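Local coordinates for protein glycosyltransferase Gtf1 (Streptococcus pneumoniae, PDB 4PQG) that is a glycosyltransferase of the GT-B fold carrying an additional extended beta-sheet domain, with uridine-5'-diphosphate bound in its pocket, at residues K81-S86 against F150-Y155; A251-E256 against D288-V293; F329-A334 against V404-S409. One frame throughout, in Å; residues are numbered along the deposited sequence.

Contact 1 of 3, residues K81-S86 against F150-Y155; sequences KIAPTS and FSYTRY
Thr85 and Ser86 lie tight against the strand end at Phe150 and the turn residue Ser151. The hydroxyl of Thr85 donates through OG1 to Phe150 O at 2.8 Å, and its methyl lies against the same carbonyl. One residue on, Ser86 N donates to Ser151 O at 2.8 Å, coming from well above the carbonyl plane. That oxygen also receives a CA-H...O contact from Thr85 CA, 3.3 Å away, so the two backbones are pressed close here.

Toward Lys81 the contact is looser and more open to solvent. The Tyr152 ring, turned by chi1 of 57° to stand between its own N and carbonyl carbon, offers its edge to Ala83, with CD2 3.6 Å from Ala83 CB. Its hydroxyl accepts a straight bond from Lys81 N (2.9 Å to OH) and has a second partner in Glu177. A water bridges Lys81 O and Ser151 OG, while the Lys81 chain leads away from the contact.

Residues 151-153 make the turn between strands 143-150 and 154-163 of the long antiparallel sheet, whose ends flank it. Segment 81-86 is tied to His58 and Asn55, and Ile82 packs on helix 56-63 and strand 70-72, the edge of the N-terminal parallel sheet.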
loop_
_atom_site.group_PDB
_atom_site.type_symbol
_atom_site.label_atom_id
_atom_site.label_comp_id
_atom_site.label_asym_id
_atom_site.label_seq_id
_atom_site.Cartn_x
_atom_site.Cartn_y
_atom_site.Cartn_z
ATOM N N LYS A 81 9.390 8.253 -19.837
ATOM C CA LYS A 81 9.547 7.014 -19.079
ATOM C C LYS A 81 9.444 7.275 -17.575
ATOM O O LYS A 81 9.838 8.341 -17.096
ATOM C CB LYS A 81 10.898 6.346 -19.386
ATOM C CG LYS A 81 11.149 6.021 -20.853
ATOM C CD LYS A 81 10.034 5.183 -21.467
ATOM C CE LYS A 81 10.254 5.029 -22.966
ATOM N NZ LYS A 81 9.004 4.619 -23.667
ATOM N N ILE A 82 8.924 6.289 -16.843
ATOM C CA ILE A 82 8.975 6.285 -15.385
ATOM C C ILE A 82 10.437 6.429 -14.971
ATOM O O ILE A 82 11.262 5.591 -15.330
ATOM C CB ILE A 82 8.385 4.975 -14.804
ATOM C CG1 ILE A 82 6.896 4.827 -15.174
ATOM C CG2 ILE A 82 8.572 4.906 -13.289
ATOM C CD1 ILE A 82 5.998 5.908 -14.587
ATOM N N ALA A 83 10.747 7.486 -14.221
ATOM C CA ALA A 83 12.136 7.835 -13.881
ATOM C C ALA A 83 12.215 8.719 -12.634
ATOM O O ALA A 83 11.268 9.408 -12.317
ATOM C CB ALA A 83 12.793 8.543 -15.063
ATOM N N PRO A 84 13.359 8.709 -11.930
ATOM C CA PRO A 84 13.571 9.636 -10.816
ATOM C C PRO A 84 13.608 11.093 -11.273
ATOM O O PRO A 84 13.904 11.356 -12.446
ATOM C CB PRO A 84 14.955 9.244 -10.282
ATOM C CG PRO A 84 15.213 7.861 -10.788
ATOM C CD PRO A 84 14.468 7.742 -12.078
ATOM N N THR A 85 13.310 12.019 -10.365
ATOM C CA THR A 85 13.457 13.447 -10.630
ATOM C C THR A 85 14.940 13.784 -10.719
ATOM O O THR A 85 15.708 13.457 -9.813
ATOM C CB THR A 85 12.777 14.333 -9.557
ATOM O OG1 THR A 85 11.354 14.125 -9.582
ATOM C CG2 THR A 85 13.062 15.818 -9.807
ATOM N N SER A 86 15.343 14.407 -11.827
ATOM C CA SER A 86 16.730 14.858 -11.991
ATOM C C SER A 86 16.816 16.300 -12.480
ATOM O O SER A 86 17.907 16.846 -12.622
ATOM C CB SER A 86 17.499 13.923 -12.916
ATOM O OG SER A 86 16.838 13.785 -14.156
ATOM N N PHE A 150 8.058 17.460 -12.560
ATOM C CA PHE A 150 9.308 17.057 -13.238
ATOM C C PHE A 150 9.845 15.682 -12.835
ATOM O O PHE A 150 9.797 15.303 -11.646
ATOM C CB PHE A 150 10.426 18.091 -12.976
ATOM C CG PHE A 150 10.038 19.514 -13.282
ATOM C CD1 PHE A 150 10.104 20.014 -14.586
ATOM C CD2 PHE A 150 9.631 20.366 -12.263
ATOM C CE1 PHE A 150 9.757 21.330 -14.864
ATOM C CE2 PHE A 150 9.274 21.680 -12.535
ATOM C CZ PHE A 150 9.338 22.164 -13.838
ATOM N N SER A 151 10.350 14.938 -13.825
ATOM C CA SER A 151 11.178 13.728 -13.596
ATOM C C SER A 151 12.546 14.073 -14.192
ATOM O O SER A 151 13.276 14.849 -13.589
ATOM C CB SER A 151 10.567 12.463 -14.213
ATOM O OG SER A 151 10.240 12.638 -15.589
ATOM N N TYR A 152 12.868 13.572 -15.385
ATOM C CA TYR A 152 14.055 14.075 -16.116
ATOM C C TYR A 152 13.693 15.258 -17.025
ATOM O O TYR A 152 14.573 15.931 -17.558
ATOM C CB TYR A 152 14.757 12.968 -16.904
ATOM C CG TYR A 152 13.892 12.213 -17.915
ATOM C CD1 TYR A 152 13.869 12.576 -19.272
ATOM C CD2 TYR A 152 13.138 11.107 -17.522
ATOM C CE1 TYR A 152 13.089 11.867 -20.188
ATOM C CE2 TYR A 152 12.367 10.390 -18.431
ATOM C CZ TYR A 152 12.347 10.765 -19.761
ATOM O OH TYR A 152 11.560 10.028 -20.631
ATOM N N THR A 153 12.388 15.490 -17.194
ATOM C CA THR A 153 11.870 16.690 -17.854
ATOM C C THR A 153 10.468 16.941 -17.295
ATOM O O THR A 153 9.966 16.136 -16.508
ATOM C CB THR A 153 11.847 16.553 -19.392
ATOM O OG1 THR A 153 11.554 17.823 -19.982
ATOM C CG2 THR A 153 10.822 15.512 -19.850
ATOM N N ARG A 154 9.839 18.045 -17.694
ATOM C CA ARG A 154 8.450 18.303 -17.294
ATOM C C ARG A 154 7.497 17.319 -17.949
ATOM O O ARG A 154 7.410 17.255 -19.164
ATOM C CB ARG A 154 8.033 19.731 -17.634
ATOM C CG ARG A 154 6.547 19.989 -17.382
ATOM C CD ARG A 154 6.194 21.419 -17.726
ATOM N NE ARG A 154 6.252 21.666 -19.162
ATOM C CZ ARG A 154 6.017 22.852 -19.711
ATOM N NH1 ARG A 154 5.710 23.888 -18.922
ATOM N NH2 ARG A 154 6.063 23.002 -21.042
ATOM N N TYR A 155 6.767 16.564 -17.128
ATOM C CA TYR A 155 5.797 15.622 -17.641
ATOM C C TYR A 155 4.321 16.079 -17.533
ATOM O O TYR A 155 3.479 15.553 -18.241
ATOM C CB TYR A 155 5.994 14.237 -17.000
ATOM C CG TYR A 155 5.768 14.165 -15.488
ATOM C CD1 TYR A 155 4.485 13.965 -14.945
ATOM C CD2 TYR A 155 6.841 14.240 -14.613
ATOM C CE1 TYR A 155 4.293 13.863 -13.569
ATOM C CE2 TYR A 155 6.663 14.151 -13.238
ATOM C CZ TYR A 155 5.395 13.962 -12.720
ATOM O OH TYR A 155 5.272 13.864 -11.355
HETATM O O HOH W 1 8.740 10.280 -15.548
#

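Contact 2 of 3, residues A251-E256 against D288-V293; sequences AEHYSE and DRQNEV. With NAG (2-acetamido-2-deoxy-beta-D-glucopyranose), chain D.
Gln290 holds Ala251 and His253 together through a single amide nitrogen, in the N-terminal Rossmann-like domain of the GT-B fold. The loop 251-256 follows strand 244-248 of the parallel sheet, and helix 288-301 follows the adjacent strand 282-285. Gln290 CG is anti to the backbone N (chi1 -172°) and the chain continues extended, which carries the amide straight off the helix into the loop. NE2 uses both hydrogens there: it lies 3.0 Å from Ala251 O and 2.8 Å from His253 ND1. Both bonds are nearly linear and both acceptors lie in the amide plane, which fixes the rotation of the group.

The imidazole of His253 is swung between its own N and carbonyl carbon (chi1 61°), the rotation that turns its edge to the helix. Its plane is 34° from that of the amide, yet NE2 of Gln290 still meets ND1 in the ring plane. At the same edge, Val293 CG1 approaches His253 CE1 to 3.7 Å. The other nitrogen, NE2, is bonded to Gln297 OE1 farther along the helix, so His253 is gripped at both nitrogens. One ring face carries Tyr254, whose CD2 sits 3.6 Å above the plane near the rim.

Glu252 starts away from the helix and bends back at its second torsion. There OE2 takes up His253 N at 3.1 Å with its anti lone pair and also bonds the hydroxyl of Tyr435. Gln290 and His253 likewise touch Tyr435. At the start of the loop the chain reaches the bound 2-acetamido-2-deoxy-beta-D-glucopyranose, where Ala251 CB lies 3.4 Å from the sugar's acetamide oxygen O7.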
loop_
_atom_site.group_PDB
_atom_site.type_symbol
_atom_site.label_atom_id
_atom_site.label_comp_id
_atom_site.label_asym_id
_atom_site.label_seq_id
_atom_site.Cartn_x
_atom_site.Cartn_y
_atom_site.Cartn_z
ATOM N N ALA A 251 -8.425 -8.388 2.161
ATOM C CA ALA A 251 -8.855 -8.343 3.557
ATOM C C ALA A 251 -10.027 -9.320 3.741
ATOM O O ALA A 251 -10.375 -10.061 2.803
ATOM C CB ALA A 251 -9.271 -6.918 3.905
ATOM N N GLU A 252 -10.626 -9.331 4.934
ATOM C CA GLU A 252 -11.904 -10.021 5.162
ATOM C C GLU A 252 -12.919 -9.505 4.135
ATOM O O GLU A 252 -12.928 -8.323 3.834
ATOM C CB GLU A 252 -12.384 -9.741 6.588
ATOM C CG GLU A 252 -13.654 -10.467 7.011
ATOM C CD GLU A 252 -13.508 -11.976 6.949
ATOM O OE1 GLU A 252 -13.299 -12.603 8.006
ATOM O OE2 GLU A 252 -13.580 -12.550 5.838
ATOM N N HIS A 253 -13.776 -10.375 3.596
ATOM C CA HIS A 253 -14.472 -10.051 2.342
ATOM C C HIS A 253 -15.965 -9.925 2.474
ATOM O O HIS A 253 -16.668 -9.754 1.467
ATOM C CB HIS A 253 -14.148 -11.132 1.315
ATOM C CG HIS A 253 -14.606 -12.485 1.763
ATOM N ND1 HIS A 253 -13.817 -13.307 2.494
ATOM C CD2 HIS A 253 -15.846 -13.097 1.671
ATOM C CE1 HIS A 253 -14.515 -14.409 2.825
ATOM N NE2 HIS A 253 -15.761 -14.279 2.321
ATOM N N TYR A 254 -16.472 -10.008 3.699
ATOM C CA TYR A 254 -17.899 -9.864 3.968
ATOM C C TYR A 254 -18.072 -9.359 5.406
ATOM O O TYR A 254 -17.132 -9.413 6.200
ATOM C CB TYR A 254 -18.611 -11.208 3.768
ATOM C CG TYR A 254 -18.469 -12.140 4.952
ATOM C CD1 TYR A 254 -19.562 -12.394 5.797
ATOM C CD2 TYR A 254 -17.239 -12.732 5.262
ATOM C CE1 TYR A 254 -19.435 -13.227 6.897
ATOM C CE2 TYR A 254 -17.104 -13.557 6.375
ATOM C CZ TYR A 254 -18.206 -13.799 7.177
ATOM O OH TYR A 254 -18.096 -14.621 8.270
ATOM N N SER A 255 -19.256 -8.855 5.732
ATOM C CA SER A 255 -19.541 -8.385 7.080
ATOM C C SER A 255 -20.362 -9.408 7.839
ATOM O O SER A 255 -21.542 -9.674 7.525
ATOM C CB SER A 255 -20.241 -7.032 7.071
ATOM O OG SER A 255 -19.407 -6.067 6.449
ATOM N N GLU A 256 -19.707 -9.996 8.832
ATOM C CA GLU A 256 -20.322 -11.020 9.646
ATOM C C GLU A 256 -21.554 -10.493 10.376
ATOM O O GLU A 256 -22.588 -11.153 10.382
ATOM C CB GLU A 256 -19.314 -11.581 10.641
ATOM C CG GLU A 256 -19.738 -12.923 11.191
ATOM C CD GLU A 256 -18.727 -13.530 12.147
ATOM O OE1 GLU A 256 -17.750 -12.845 12.535
ATOM O OE2 GLU A 256 -18.922 -14.713 12.508
ATOM N N ASP A 288 -6.186 -20.904 3.211
ATOM C CA ASP A 288 -7.192 -21.914 2.901
ATOM C C ASP A 288 -8.500 -21.708 3.648
ATOM O O ASP A 288 -9.544 -22.083 3.143
ATOM C CB ASP A 288 -6.679 -23.331 3.199
ATOM C CG ASP A 288 -5.696 -23.826 2.157
ATOM O OD1 ASP A 288 -5.850 -23.485 0.964
ATOM O OD2 ASP A 288 -4.768 -24.559 2.545
ATOM N N ARG A 289 -8.445 -21.166 4.859
ATOM C CA ARG A 289 -9.673 -20.873 5.585
ATOM C C ARG A 289 -10.526 -19.837 4.838
ATOM O O ARG A 289 -11.733 -20.013 4.713
ATOM C CB ARG A 289 -9.386 -20.433 7.021
ATOM C CG ARG A 289 -10.616 -20.188 7.896
ATOM C CD ARG A 289 -11.578 -21.372 8.010
ATOM N NE ARG A 289 -12.843 -20.968 8.637
ATOM C CZ ARG A 289 -14.029 -21.529 8.400
ATOM N NH1 ARG A 289 -14.143 -22.531 7.540
ATOM N NH2 ARG A 289 -15.116 -21.077 9.012
ATOM N N GLN A 290 -9.909 -18.764 4.332
ATOM C CA GLN A 290 -10.696 -17.780 3.580
ATOM C C GLN A 290 -11.209 -18.407 2.295
ATOM O O GLN A 290 -12.338 -18.143 1.877
ATOM C CB GLN A 290 -9.919 -16.505 3.275
ATOM C CG GLN A 290 -10.810 -15.417 2.670
ATOM C CD GLN A 290 -10.188 -14.039 2.717
ATOM O OE1 GLN A 290 -8.965 -13.892 2.730
ATOM N NE2 GLN A 290 -11.037 -13.016 2.740
ATOM N N ASN A 291 -10.382 -19.261 1.701
ATOM C CA ASN A 291 -10.756 -19.990 0.501
ATOM C C ASN A 291 -12.070 -20.741 0.715
ATOM O O ASN A 291 -13.032 -20.542 -0.031
ATOM C CB ASN A 291 -9.609 -20.919 0.065
ATOM C CG ASN A 291 -9.821 -21.513 -1.322
ATOM O OD1 ASN A 291 -10.939 -21.859 -1.700
ATOM N ND2 ASN A 291 -8.742 -21.635 -2.079
ATOM N N GLU A 292 -12.124 -21.561 1.768
ATOM C CA GLU A 292 -13.305 -22.378 2.066
ATOM C C GLU A 292 -14.532 -21.531 2.411
ATOM O O GLU A 292 -15.648 -21.817 1.954
ATOM C CB GLU A 292 -13.001 -23.339 3.220
ATOM C CG GLU A 292 -11.835 -24.279 2.939
ATOM C CD GLU A 292 -11.301 -24.943 4.197
ATOM O OE1 GLU A 292 -12.108 -25.196 5.123
ATOM O OE2 GLU A 292 -10.075 -25.209 4.253
ATOM N N VAL A 293 -14.325 -20.494 3.221
ATOM C CA VAL A 293 -15.402 -19.559 3.577
ATOM C C VAL A 293 -16.030 -18.955 2.322
ATOM O O VAL A 293 -17.244 -19.019 2.124
ATOM C CB VAL A 293 -14.891 -18.439 4.521
ATOM C CG1 VAL A 293 -15.896 -17.293 4.597
ATOM C CG2 VAL A 293 -14.624 -19.002 5.910
HETATM C C1 NAG D . -4.531 -6.168 3.783
HETATM C C2 NAG D . -5.130 -6.991 4.915
HETATM C C3 NAG D . -3.866 -7.760 5.319
HETATM C C4 NAG D . -3.181 -8.425 4.114
HETATM C C5 NAG D . -3.012 -7.419 2.943
HETATM C C6 NAG D . -2.270 -7.962 1.727
HETATM C C7 NAG D . -6.585 -6.473 6.801
HETATM C C8 NAG D . -6.846 -5.496 7.912
HETATM N N2 NAG D . -5.553 -6.174 6.028
HETATM O O1 NAG D . -4.866 -4.823 3.597
HETATM O O3 NAG D . -4.114 -8.689 6.360
HETATM O O4 NAG D . -1.916 -8.884 4.528
HETATM O O5 NAG D . -4.328 -6.957 2.630
HETATM O O6 NAG D . -3.102 -8.941 1.147
HETATM O O7 NAG D . -7.312 -7.467 6.641
#

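Contact 3 of 3, residues F329-A334 against V404-S409; sequences FSLITA and VYLTAS
Leu331, Val404 and Leu406 form the apolar centre between two neighbouring parallel strands, the middle pair of the Rossmann-like sheet in the C-terminal GT-B domain. Leu331 and Val404 lie side by side and point the same way, with Leu331 CD2 3.8 Å from Val404 CB. The other branch of Leu331, CD1, meets Leu406 CD1 at 3.9 Å. Helix 343-353 covers this face, setting Val350 on both leucines and Leu346 on Leu406.

On the reverse face Ile332 meets Tyr405, its CG2 4.1 Å from CD1 of the ring. Tyr405 CG is anti to the backbone N (chi1 -174°), and from there the ring leans over the neighbouring strand, so that Ile332 O lies above one ring face, toward the rim. That oxygen is also engaged by the ladder, receiving Leu406 N at 2.9 Å. Ile332 N in turn donates to Val404 O at 3.0 Å, while the bond from Val404 N to Ser330 O is weak.

The axes of the short strands cross at 42°, and past Thr333 and Leu406 the backbones part and side chains take over the pairing. Thr333 OG1, anti to its own nitrogen, donates to Leu406 O at 2.6 Å, an oxygen that a regular parallel ladder would pair with the amide of Ala334. That amide is directed instead to the phenol. Tyr405 OH has a further partner in Thr417 on helix 416-423, which helps to fix the ring. All these polar groups are buried, at the strand end where the Ala334 side chain comes within about 4 Å of bound uridine-5'-diphosphate. The last link is Ala334 N to Tyr405 OH, 3.0 Å long and bent to 154° at the hydrogen.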
loop_
_atom_site.group_PDB
_atom_site.type_symbol
_atom_site.label_atom_id
_atom_site.label_comp_id
_atom_site.label_asym_id
_atom_site.label_seq_id
_atom_site.Cartn_x
_atom_site.Cartn_y
_atom_site.Cartn_z
ATOM N N PHE A 329 13.143 -7.705 27.045
ATOM C CA PHE A 329 11.818 -7.157 27.350
ATOM C C PHE A 329 11.304 -6.179 26.276
ATOM O O PHE A 329 10.392 -5.401 26.530
ATOM C CB PHE A 329 11.798 -6.488 28.734
ATOM C CG PHE A 329 12.255 -7.385 29.863
ATOM C CD1 PHE A 329 11.402 -8.352 30.402
ATOM C CD2 PHE A 329 13.530 -7.250 30.399
ATOM C CE1 PHE A 329 11.819 -9.168 31.450
ATOM C CE2 PHE A 329 13.954 -8.060 31.448
ATOM C CZ PHE A 329 13.095 -9.018 31.975
ATOM N N SER A 330 11.895 -6.210 25.086
ATOM C CA SER A 330 11.466 -5.289 24.022
ATOM C C SER A 330 10.278 -5.835 23.218
ATOM O O SER A 330 10.303 -6.972 22.748
ATOM C CB SER A 330 12.640 -4.921 23.104
ATOM O OG SER A 330 13.116 -6.051 22.408
ATOM N N LEU A 331 9.252 -4.998 23.060
ATOM C CA LEU A 331 8.046 -5.351 22.309
ATOM C C LEU A 331 7.930 -4.502 21.032
ATOM O O LEU A 331 8.397 -3.367 20.986
ATOM C CB LEU A 331 6.792 -5.189 23.192
ATOM C CG LEU A 331 6.819 -5.874 24.574
ATOM C CD1 LEU A 331 5.615 -5.475 25.419
ATOM C CD2 LEU A 331 6.907 -7.384 24.458
ATOM N N ILE A 332 7.316 -5.070 20.000
ATOM C CA ILE A 332 7.164 -4.368 18.723
ATOM C C ILE A 332 5.766 -4.611 18.119
ATOM O O ILE A 332 5.169 -5.668 18.338
ATOM C CB ILE A 332 8.332 -4.722 17.740
ATOM C CG1 ILE A 332 8.191 -3.963 16.405
ATOM C CG2 ILE A 332 8.440 -6.225 17.534
ATOM C CD1 ILE A 332 9.291 -4.280 15.408
ATOM N N THR A 333 5.228 -3.597 17.438
ATOM C CA THR A 333 4.109 -3.770 16.509
ATOM C C THR A 333 4.380 -2.922 15.270
ATOM O O THR A 333 5.138 -1.945 15.332
ATOM C CB THR A 333 2.724 -3.466 17.125
ATOM O OG1 THR A 333 1.710 -4.056 16.306
ATOM C CG2 THR A 333 2.450 -1.983 17.230
ATOM N N ALA A 334 3.806 -3.323 14.142
ATOM C CA ALA A 334 4.086 -2.649 12.866
ATOM C C ALA A 334 2.829 -2.681 12.019
ATOM O O ALA A 334 2.382 -3.748 11.594
ATOM C CB ALA A 334 5.263 -3.299 12.140
ATOM N N VAL A 404 9.394 -9.850 21.224
ATOM C CA VAL A 404 8.023 -10.305 21.020
ATOM C C VAL A 404 7.233 -9.280 20.190
ATOM O O VAL A 404 7.413 -8.074 20.358
ATOM C CB VAL A 404 7.290 -10.527 22.368
ATOM C CG1 VAL A 404 5.825 -10.938 22.145
ATOM C CG2 VAL A 404 8.009 -11.574 23.226
ATOM N N TYR A 405 6.362 -9.782 19.319
ATOM C CA TYR A 405 5.486 -8.946 18.499
ATOM C C TYR A 405 4.071 -8.976 19.077
ATOM O O TYR A 405 3.570 -10.049 19.409
ATOM C CB TYR A 405 5.460 -9.455 17.043
ATOM C CG TYR A 405 4.675 -8.549 16.106
ATOM C CD1 TYR A 405 5.323 -7.596 15.322
ATOM C CD2 TYR A 405 3.279 -8.646 16.010
ATOM C CE1 TYR A 405 4.601 -6.751 14.477
ATOM C CE2 TYR A 405 2.552 -7.800 15.178
ATOM C CZ TYR A 405 3.217 -6.859 14.417
ATOM O OH TYR A 405 2.496 -6.020 13.591
ATOM N N LEU A 406 3.438 -7.801 19.150
ATOM C CA LEU A 406 2.038 -7.631 19.590
ATOM C C LEU A 406 1.085 -7.107 18.491
ATOM O O LEU A 406 1.423 -6.207 17.752
ATOM C CB LEU A 406 1.981 -6.632 20.750
ATOM C CG LEU A 406 2.843 -6.846 21.994
ATOM C CD1 LEU A 406 2.565 -5.726 22.987
ATOM C CD2 LEU A 406 2.546 -8.209 22.606
ATOM N N THR A 407 -0.133 -7.644 18.454
ATOM C CA THR A 407 -1.182 -7.199 17.538
ATOM C C THR A 407 -2.485 -7.285 18.306
ATOM O O THR A 407 -2.731 -8.261 19.029
ATOM C CB THR A 407 -1.269 -8.078 16.251
ATOM O OG1 THR A 407 -2.542 -7.874 15.614
ATOM C CG2 THR A 407 -1.130 -9.577 16.586
ATOM N N ALA A 408 -3.279 -6.229 18.155
ATOM C CA ALA A 408 -4.649 -6.146 18.638
ATOM C C ALA A 408 -5.608 -5.945 17.464
ATOM O O ALA A 408 -6.752 -5.534 17.642
ATOM C CB ALA A 408 -4.758 -5.003 19.624
ATOM N N SER A 409 -5.124 -6.202 16.250
ATOM C CA SER A 409 -5.984 -6.163 15.084
ATOM C C SER A 409 -7.099 -7.188 15.232
ATOM O O SER A 409 -6.859 -8.350 15.611
ATOM C CB SER A 409 -5.180 -6.425 13.799
ATOM O OG SER A 409 -6.042 -6.484 12.678
#

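In the fold
The three contacts share no helix or strand. Contact 3 is wholly buried in the centre of the C-terminal parallel sheet, where leucine and valine packing runs alongside a parallel ladder that side-chain hydroxyls finish. Contact 2, partly buried in the N-terminal Rossmann-like domain, relies on one glutamine amide that bonds a backbone carbonyl and an imidazole. These two approach each other to about 9 Å between nearest atoms, and both have residues close to bound ligands. Contact 1 stands apart, its centre about 42 Å from that of contact 2 and 40 Å from that of contact 3. Partly exposed and including a bridging water, it joins the N-terminal domain to the extended beta-sheet domain through backbone amides and carbonyls and the hydroxyls of Thr85 and Tyr152.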